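Local atomic coordinates of ATP-dependent helicase FUN30 (Saccharomyces cerevisiae S288c, PDB entry 5GN1), a protein that uses ATP hydrolysis to remodel nucleosomes, promoting DNA end resection at double-strand breaks and being required for heterochromatin organization. Residues 222-234 with 253-266. Residues are numbered along the deposited sequence; the frame is centred on the assembly and turned at random. Where two conformers were deposited one is given.
Sequences LSTLDYKFLRLDG and DIPIFILSTKAGGF
The ring of Phe257 fills the dip between Leu230 and Leu232: Leu230 CB rides over one ring face in a CH-pi contact, 4.1 Å from the centroid, while Leu232 CB comes within 3.6 Å of Phe257 CE1. Phe248 of helix 241-250 meets the same ring edge-to-face. Further along, Leu232 CG stands anti to the backbone N (chi1 -172°), and its CD2 wedges against the edge of the Phe266 ring, 3.7 Å from Phe266 CD2, with Ala263 CB beside it. On the reverse face, Leu222 CD1 sits between the CG2 methyls of Ile256 and Ile258, while its CD2 meets Ile256 CD1 tip to tip. Arg231 lays its CB against Ile258 CG1 at 3.6 Å, then extends so that NE and NH2 both grip Asp233 OD2 side-on; its NH1 pairs with Glu219 and Asp216. Between the two faces, parallel strands 229-232 and 256-260 are laced by alternating backbone bonds, among them a nearly straight one from Ile258 N to Leu230 O (2.8 Å). Ahead of the strands, a water bridges Lys228 N and Asp253 O. Joined through helix 241-250, these strands form a beta-alpha-beta crossover at the sheet edge of the second RecA-like lobe of an SNF2-family ATPase.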
# COMPACT_ATOMS: atom_id res chain seq x y z
N LEU A 222 0.41 3.23 -13.20
CA LEU A 222 0.34 2.44 -14.43
C LEU A 222 -0.12 3.29 -15.61
O LEU A 222 0.38 3.11 -16.73
CB LEU A 222 -0.56 1.21 -14.22
CG LEU A 222 -0.03 0.23 -13.15
CD1 LEU A 222 -0.92 -1.01 -12.96
CD2 LEU A 222 1.41 -0.19 -13.44
N SER A 223 -1.02 4.25 -15.36
CA SER A 223 -1.45 5.17 -16.41
C SER A 223 -0.30 6.05 -16.87
O SER A 223 -0.12 6.25 -18.08
CB SER A 223 -2.61 6.03 -15.90
OG SER A 223 -3.00 6.99 -16.87
N THR A 224 0.49 6.57 -15.93
CA THR A 224 1.68 7.32 -16.31
C THR A 224 2.62 6.47 -17.16
O THR A 224 3.23 6.97 -18.11
CB THR A 224 2.41 7.84 -15.06
OG1 THR A 224 1.65 8.90 -14.47
CG2 THR A 224 3.82 8.35 -15.40
N LEU A 225 2.74 5.18 -16.84
CA LEU A 225 3.66 4.30 -17.55
C LEU A 225 3.07 3.74 -18.84
O LEU A 225 3.74 2.97 -19.53
CB LEU A 225 4.11 3.15 -16.64
CG LEU A 225 5.01 3.47 -15.43
CD1 LEU A 225 5.17 2.25 -14.52
CD2 LEU A 225 6.40 3.99 -15.86
N ASP A 226 1.82 4.10 -19.14
CA ASP A 226 1.13 3.72 -20.36
C ASP A 226 0.90 2.21 -20.45
O ASP A 226 0.89 1.64 -21.55
CB ASP A 226 1.89 4.23 -21.60
CG ASP A 226 1.01 4.30 -22.84
OD1 ASP A 226 -0.21 4.52 -22.68
OD2 ASP A 226 1.55 4.12 -23.96
N TYR A 227 0.71 1.55 -19.31
CA TYR A 227 0.33 0.14 -19.28
C TYR A 227 -1.15 0.02 -18.95
O TYR A 227 -1.59 0.48 -17.89
CB TYR A 227 1.14 -0.63 -18.23
CG TYR A 227 2.64 -0.70 -18.42
CD1 TYR A 227 3.21 -0.99 -19.65
CD2 TYR A 227 3.49 -0.50 -17.34
CE1 TYR A 227 4.60 -1.06 -19.81
CE2 TYR A 227 4.86 -0.59 -17.48
CZ TYR A 227 5.42 -0.86 -18.71
OH TYR A 227 6.80 -0.92 -18.81
N LYS A 228 -1.92 -0.62 -19.83
CA LYS A 228 -3.30 -0.96 -19.49
C LYS A 228 -3.35 -1.97 -18.35
O LYS A 228 -2.47 -2.83 -18.22
CB LYS A 228 -4.05 -1.52 -20.71
CG LYS A 228 -4.18 -0.58 -21.90
CD LYS A 228 -4.82 -1.30 -23.11
CE LYS A 228 -4.66 -0.53 -24.42
NZ LYS A 228 -5.13 -1.33 -25.62
N PHE A 229 -4.40 -1.88 -17.54
CA PHE A 229 -4.52 -2.76 -16.39
C PHE A 229 -5.99 -2.99 -16.08
O PHE A 229 -6.86 -2.24 -16.52
CB PHE A 229 -3.80 -2.17 -15.15
CG PHE A 229 -4.46 -0.92 -14.62
CD1 PHE A 229 -4.14 0.33 -15.13
CD2 PHE A 229 -5.42 -1.01 -13.62
CE1 PHE A 229 -4.77 1.47 -14.68
CE2 PHE A 229 -6.06 0.13 -13.14
CZ PHE A 229 -5.74 1.37 -13.68
N LEU A 230 -6.26 -4.05 -15.32
CA LEU A 230 -7.54 -4.29 -14.69
C LEU A 230 -7.32 -4.46 -13.19
O LEU A 230 -6.19 -4.68 -12.74
CB LEU A 230 -8.23 -5.55 -15.25
CG LEU A 230 -8.52 -5.52 -16.75
CD1 LEU A 230 -8.60 -6.95 -17.30
CD2 LEU A 230 -9.81 -4.75 -17.04
N ARG A 231 -8.41 -4.38 -12.44
CA ARG A 231 -8.32 -4.43 -10.98
C ARG A 231 -9.45 -5.27 -10.40
O ARG A 231 -10.59 -5.20 -10.87
CB ARG A 231 -8.36 -3.01 -10.39
CG ARG A 231 -8.65 -2.96 -8.89
CD ARG A 231 -8.43 -1.56 -8.36
NE ARG A 231 -8.64 -1.48 -6.92
CZ ARG A 231 -8.34 -0.40 -6.20
NH1 ARG A 231 -7.82 0.66 -6.80
NH2 ARG A 231 -8.57 -0.37 -4.89
N LEU A 232 -9.12 -6.05 -9.37
CA LEU A 232 -10.09 -6.89 -8.68
C LEU A 232 -9.66 -6.98 -7.22
O LEU A 232 -8.56 -7.46 -6.93
CB LEU A 232 -10.17 -8.31 -9.30
CG LEU A 232 -11.26 -9.30 -8.85
CD1 LEU A 232 -11.34 -10.44 -9.84
CD2 LEU A 232 -11.04 -9.87 -7.44
N ASP A 233 -10.52 -6.53 -6.31
CA ASP A 233 -10.19 -6.56 -4.89
C ASP A 233 -11.40 -7.05 -4.12
O ASP A 233 -12.38 -7.54 -4.70
CB ASP A 233 -9.68 -5.17 -4.43
CG ASP A 233 -10.67 -4.04 -4.72
OD1 ASP A 233 -11.89 -4.24 -4.61
OD2 ASP A 233 -10.21 -2.92 -5.06
N GLY A 234 -11.35 -6.94 -2.79
CA GLY A 234 -12.45 -7.43 -1.98
C GLY A 234 -13.73 -6.63 -2.12
O GLY A 234 -14.79 -7.10 -1.68
N ASP A 253 -3.46 -6.98 -25.20
CA ASP A 253 -2.86 -5.68 -24.96
C ASP A 253 -3.10 -5.15 -23.55
O ASP A 253 -2.83 -3.97 -23.29
CB ASP A 253 -3.40 -4.67 -25.98
CG ASP A 253 -2.51 -3.44 -26.12
OD1 ASP A 253 -1.26 -3.59 -26.10
OD2 ASP A 253 -3.06 -2.32 -26.27
N ILE A 254 -3.61 -5.98 -22.63
CA ILE A 254 -3.74 -5.60 -21.23
C ILE A 254 -2.73 -6.41 -20.43
O ILE A 254 -3.00 -7.57 -20.10
CB ILE A 254 -5.16 -5.83 -20.68
CG1 ILE A 254 -6.20 -5.13 -21.55
CG2 ILE A 254 -5.27 -5.29 -19.25
CD1 ILE A 254 -7.62 -5.18 -20.94
N PRO A 255 -1.56 -5.86 -20.11
CA PRO A 255 -0.51 -6.70 -19.53
C PRO A 255 -0.66 -6.95 -18.04
O PRO A 255 -0.03 -7.88 -17.53
CB PRO A 255 0.77 -5.91 -19.83
CG PRO A 255 0.30 -4.46 -19.86
CD PRO A 255 -1.06 -4.53 -20.51
N ILE A 256 -1.48 -6.17 -17.32
CA ILE A 256 -1.41 -6.08 -15.86
C ILE A 256 -2.78 -6.29 -15.25
O ILE A 256 -3.76 -5.67 -15.68
CB ILE A 256 -0.84 -4.74 -15.39
CG1 ILE A 256 0.57 -4.54 -15.92
CG2 ILE A 256 -0.84 -4.67 -13.85
CD1 ILE A 256 1.16 -3.22 -15.50
N PHE A 257 -2.84 -7.12 -14.21
CA PHE A 257 -3.99 -7.27 -13.32
C PHE A 257 -3.51 -6.93 -11.92
O PHE A 257 -2.58 -7.56 -11.41
CB PHE A 257 -4.52 -8.71 -13.36
CG PHE A 257 -6.01 -8.83 -13.23
CD1 PHE A 257 -6.71 -8.01 -12.37
CD2 PHE A 257 -6.71 -9.75 -13.99
CE1 PHE A 257 -8.11 -8.13 -12.26
CE2 PHE A 257 -8.09 -9.87 -13.88
CZ PHE A 257 -8.78 -9.05 -13.02
N ILE A 258 -4.12 -5.92 -11.29
CA ILE A 258 -3.78 -5.56 -9.92
C ILE A 258 -4.88 -6.07 -9.00
O ILE A 258 -6.08 -5.94 -9.31
CB ILE A 258 -3.52 -4.05 -9.75
CG1 ILE A 258 -4.81 -3.23 -9.86
CG2 ILE A 258 -2.45 -3.55 -10.74
CD1 ILE A 258 -4.57 -1.73 -9.63
N LEU A 259 -4.49 -6.69 -7.88
CA LEU A 259 -5.42 -7.39 -7.00
C LEU A 259 -5.02 -7.19 -5.55
O LEU A 259 -3.85 -6.95 -5.24
CB LEU A 259 -5.45 -8.92 -7.24
CG LEU A 259 -5.72 -9.45 -8.65
CD1 LEU A 259 -4.41 -9.88 -9.28
CD2 LEU A 259 -6.69 -10.64 -8.58
N SER A 260 -6.00 -7.31 -4.66
CA SER A 260 -5.68 -7.44 -3.25
C SER A 260 -5.16 -8.86 -2.99
O SER A 260 -5.59 -9.82 -3.63
CB SER A 260 -6.89 -7.15 -2.36
OG SER A 260 -8.00 -7.94 -2.73
N THR A 261 -4.21 -8.96 -2.06
CA THR A 261 -3.66 -10.27 -1.72
C THR A 261 -4.75 -11.23 -1.27
O THR A 261 -4.67 -12.43 -1.56
CB THR A 261 -2.59 -10.09 -0.65
OG1 THR A 261 -1.57 -9.25 -1.19
CG2 THR A 261 -1.98 -11.41 -0.23
N LYS A 262 -5.81 -10.72 -0.63
CA LYS A 262 -6.95 -11.55 -0.24
C LYS A 262 -7.67 -12.15 -1.45
O LYS A 262 -8.33 -13.18 -1.30
CB LYS A 262 -7.92 -10.73 0.64
CG LYS A 262 -8.52 -9.47 -0.03
CD LYS A 262 -9.21 -8.52 0.99
CE LYS A 262 -10.02 -7.36 0.31
NZ LYS A 262 -9.31 -6.12 -0.23
N ALA A 263 -7.54 -11.55 -2.64
CA ALA A 263 -8.09 -12.22 -3.82
C ALA A 263 -7.41 -13.56 -4.07
O ALA A 263 -7.99 -14.42 -4.74
CB ALA A 263 -7.99 -11.33 -5.07
N GLY A 264 -6.20 -13.76 -3.54
CA GLY A 264 -5.60 -15.08 -3.56
C GLY A 264 -6.52 -16.15 -3.02
O GLY A 264 -6.40 -17.32 -3.38
N GLY A 265 -7.48 -15.77 -2.16
CA GLY A 265 -8.43 -16.70 -1.60
C GLY A 265 -9.75 -16.85 -2.33
O GLY A 265 -10.61 -17.61 -1.86
N PHE A 266 -9.96 -16.16 -3.45
CA PHE A 266 -11.24 -16.18 -4.15
C PHE A 266 -11.39 -17.36 -5.10
O PHE A 266 -12.41 -17.45 -5.79
CB PHE A 266 -11.47 -14.88 -4.94
CG PHE A 266 -11.50 -13.62 -4.10
CD1 PHE A 266 -11.52 -13.68 -2.71
CD2 PHE A 266 -11.53 -12.37 -4.70
CE1 PHE A 266 -11.55 -12.53 -1.94
CE2 PHE A 266 -11.57 -11.20 -3.94
CZ PHE A 266 -11.58 -11.28 -2.56
O HOH W 1 -1.00 -1.76 -22.35